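PDB 4P1L: solute-binding protein Csal_2479, which binds D-glucuronate and probably delivers it to a tripartite ATP-independent periplasmic (TRAP) transporter for uptake into the cell. Local coordinates for residues S211-G216 against Q278-A283. Numbering follows the deposited sequence.
Sequences SYESSG and QKILDA
The ring of Y212 takes I280 at its edge: the methyl CD1 of I280 lies in the plane of the ring, 3.6 Å from Y212 CE2, and the two side chains run at about a right angle to each other. Two more aromatic rings, Y149 and Y224, meet the same tyrosine with their planes inclined to it at about 40°, and its hydroxyl is hydrogen-bonded to the backbone oxygen of A221. The other branch of I280 serves the next residue, with CG2 3.7 Å from E213 CB. I280 thus touches both neighbours, Y212 with CD1 and E213 with CG2.

The carboxylate of E213 is shared. OE2 receives K279 NZ at 2.9 Å, a salt bridge in which the ammonium nitrogen approaches OE2 on its anti side, 32° out of the carboxylate plane, while OE1 is hydrogen-bonded to S276 OG, about one turn before K279 in the same helix. K279 gets there with its chain fully extended past CG, and its CD passes E213 CG at 3.7 Å; the glutamate bends at chi2 (-89°) and crosses it. An alanine here would probably leave the K279 ammonium and the S276 hydroxyl without this carboxylate, and the end of the lysine less firmly placed.

The contact is helix-to-helix packing, buried at Y212 and I280 and closed by an ion pair on the more exposed flank. It joins the short helix 209-214, whose S211 belongs to the D-glucuronate pocket, to the C-terminal end of the long helix 248-282 of this TRAP solute-binding fold.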
ATOM      1  N   SER A 211      -5.728   6.779  -5.583  1.00 16.25           N
ATOM      2  CA  SER A 211      -6.803   6.201  -4.785  1.00 12.96           C
ATOM      3  C   SER A 211      -7.843   7.251  -4.431  1.00 14.62           C
ATOM      4  O   SER A 211      -9.050   7.013  -4.575  1.00 16.35           O
ATOM      5  CB  SER A 211      -6.235   5.575  -3.516  1.00 13.52           C
ATOM      6  OG  SER A 211      -5.587   4.342  -3.813  1.00 17.71           O
ATOM      7  N   TYR A 212      -7.354   8.405  -3.986  1.00 13.55           N
ATOM      8  CA  TYR A 212      -8.190   9.536  -3.633  1.00 15.53           C
ATOM      9  C   TYR A 212      -9.120   9.868  -4.792  1.00 17.05           C
ATOM     10  O   TYR A 212     -10.291  10.117  -4.585  1.00 14.78           O
ATOM     11  CB  TYR A 212      -7.282  10.708  -3.294  1.00 15.02           C
ATOM     12  CG  TYR A 212      -7.941  12.039  -2.999  1.00 17.07           C
ATOM     13  CD1 TYR A 212      -8.874  12.176  -1.996  1.00 13.49           C
ATOM     14  CD2 TYR A 212      -7.579  13.187  -3.719  1.00 18.98           C
ATOM     15  CE1 TYR A 212      -9.439  13.442  -1.702  1.00 16.08           C
ATOM     16  CE2 TYR A 212      -8.120  14.421  -3.431  1.00 23.30           C
ATOM     17  CZ  TYR A 212      -9.043  14.549  -2.419  1.00 23.75           C
ATOM     18  OH  TYR A 212      -9.564  15.798  -2.166  1.00 19.56           O
ATOM     19  N   GLU A 213      -8.580   9.834  -6.009  1.00 15.60           N
ATOM     20  CA  GLU A 213      -9.345  10.135  -7.222  1.00 17.33           C
ATOM     21  C   GLU A 213     -10.247   8.975  -7.659  1.00 23.33           C
ATOM     22  O   GLU A 213     -11.482   9.149  -7.765  1.00 20.96           O
ATOM     23  CB  GLU A 213      -8.398  10.581  -8.354  1.00 17.19           C
ATOM     24  CG  GLU A 213      -9.081  10.696  -9.735  1.00 17.57           C
ATOM     25  CD  GLU A 213      -9.065   9.393 -10.540  1.00 21.44           C
ATOM     26  OE1 GLU A 213      -7.982   8.803 -10.700  1.00 21.09           O
ATOM     27  OE2 GLU A 213     -10.137   8.962 -11.037  1.00 23.51           O
ATOM     28  N   SER A 214      -9.665   7.791  -7.871  1.00 18.16           N
ATOM     29  CA  SER A 214     -10.430   6.672  -8.412  1.00 17.96           C
ATOM     30  C   SER A 214     -11.557   6.204  -7.496  1.00 23.32           C
ATOM     31  O   SER A 214     -12.614   5.806  -7.978  1.00 17.04           O
ATOM     32  CB  SER A 214      -9.540   5.475  -8.785  1.00 23.64           C
ATOM     33  OG  SER A 214      -8.893   4.929  -7.646  1.00 20.22           O
ATOM     34  N   SER A 215     -11.352   6.275  -6.186  1.00 21.56           N
ATOM     35  CA  SER A 215     -12.388   5.901  -5.214  1.00 18.63           C
ATOM     36  C   SER A 215     -13.555   6.882  -5.139  1.00 19.35           C
ATOM     37  O   SER A 215     -14.585   6.559  -4.565  1.00 19.81           O
ATOM     38  CB  SER A 215     -11.800   5.851  -3.807  1.00 19.17           C
ATOM     39  OG  SER A 215     -11.455   7.173  -3.406  1.00 20.92           O
ATOM     40  N   GLY A 216     -13.364   8.088  -5.659  1.00 19.37           N
ATOM     41  CA  GLY A 216     -14.373   9.133  -5.584  1.00 24.47           C
ATOM     42  C   GLY A 216     -14.318   9.960  -4.303  1.00 20.19           C
ATOM     43  O   GLY A 216     -15.171  10.816  -4.098  1.00 18.76           O
ATOM     44  N   GLN A 278      -4.385  16.080 -11.976  1.00 23.78           N
ATOM     45  CA  GLN A 278      -4.976  17.078 -12.860  1.00 26.51           C
ATOM     46  C   GLN A 278      -6.499  16.976 -12.816  1.00 23.81           C
ATOM     47  O   GLN A 278      -7.206  17.985 -12.828  1.00 26.98           O
ATOM     48  CB  GLN A 278      -4.485  16.919 -14.298  1.00 28.92           C
ATOM     49  CG  GLN A 278      -4.782  18.167 -15.164  1.00 36.06           C
ATOM     50  CD  GLN A 278      -4.318  19.478 -14.506  1.00 45.85           C
ATOM     51  OE1 GLN A 278      -3.139  19.643 -14.158  1.00 49.66           O
ATOM     52  NE2 GLN A 278      -5.257  20.405 -14.311  1.00 38.67           N
ATOM     53  N   LYS A 279      -7.000  15.755 -12.739  1.00 29.17           N
ATOM     54  CA  LYS A 279      -8.434  15.554 -12.684  1.00 22.64           C
ATOM     55  C   LYS A 279      -9.030  16.163 -11.414  1.00 29.01           C
ATOM     56  O   LYS A 279     -10.014  16.880 -11.464  1.00 26.18           O
ATOM     57  CB  LYS A 279      -8.774  14.070 -12.776  1.00 26.41           C
ATOM     58  CG  LYS A 279     -10.227  13.752 -12.457  1.00 27.96           C
ATOM     59  CD  LYS A 279     -10.552  12.305 -12.777  1.00 31.62           C
ATOM     60  CE  LYS A 279     -11.969  11.953 -12.368  1.00 34.29           C
ATOM     61  NZ  LYS A 279     -12.233  10.471 -12.351  1.00 37.12           N
ATOM     62  N   ILE A 280      -8.425  15.898 -10.273  1.00 21.76           N
ATOM     63  CA  ILE A 280      -8.968  16.436  -9.036  1.00 19.99           C
ATOM     64  C   ILE A 280      -8.793  17.951  -8.980  1.00 23.35           C
ATOM     65  O   ILE A 280      -9.668  18.664  -8.465  1.00 24.69           O
ATOM     66  CB  ILE A 280      -8.354  15.739  -7.784  1.00 21.61           C
ATOM     67  CG1 ILE A 280      -6.863  16.028  -7.683  1.00 27.06           C
ATOM     68  CG2 ILE A 280      -8.609  14.254  -7.818  1.00 19.68           C
ATOM     69  CD1 ILE A 280      -6.256  15.523  -6.369  1.00 33.88           C
ATOM     70  N   LEU A 281      -7.710  18.483  -9.548  1.00 26.98           N
ATOM     71  CA  LEU A 281      -7.573  19.931  -9.592  1.00 26.09           C
ATOM     72  C   LEU A 281      -8.653  20.543 -10.465  1.00 30.41           C
ATOM     73  O   LEU A 281      -9.264  21.538 -10.078  1.00 28.51           O
ATOM     74  CB  LEU A 281      -6.196  20.373 -10.079  1.00 26.10           C
ATOM     75  CG  LEU A 281      -5.056  20.285  -9.064  1.00 24.02           C
ATOM     76  CD1 LEU A 281      -3.757  20.586  -9.759  1.00 29.99           C
ATOM     77  CD2 LEU A 281      -5.288  21.257  -7.898  1.00 23.83           C
ATOM     78  N   ASP A 282      -8.896  19.959 -11.637  1.00 31.44           N
ATOM     79  CA  ASP A 282      -9.939  20.477 -12.523  1.00 35.95           C
ATOM     80  C   ASP A 282     -11.319  20.444 -11.870  1.00 33.51           C
ATOM     81  O   ASP A 282     -12.216  21.216 -12.248  1.00 32.91           O
ATOM     82  CB  ASP A 282      -9.969  19.709 -13.844  1.00 36.02           C
ATOM     83  CG  ASP A 282      -8.764  20.008 -14.711  1.00 44.78           C
ATOM     84  OD1 ASP A 282      -8.039  20.975 -14.393  1.00 43.23           O
ATOM     85  OD2 ASP A 282      -8.539  19.277 -15.700  1.00 51.06           O
ATOM     86  N   ALA A 283     -11.484  19.561 -10.890  1.00 26.51           N
ATOM     87  CA  ALA A 283     -12.753  19.421 -10.175  1.00 22.34           C
ATOM     88  C   ALA A 283     -12.913  20.400  -9.005  1.00 23.70           C
ATOM     89  O   ALA A 283     -13.941  20.404  -8.335  1.00 31.02           O
ATOM     90  CB  ALA A 283     -12.918  18.001  -9.682  1.00 23.30           C
TER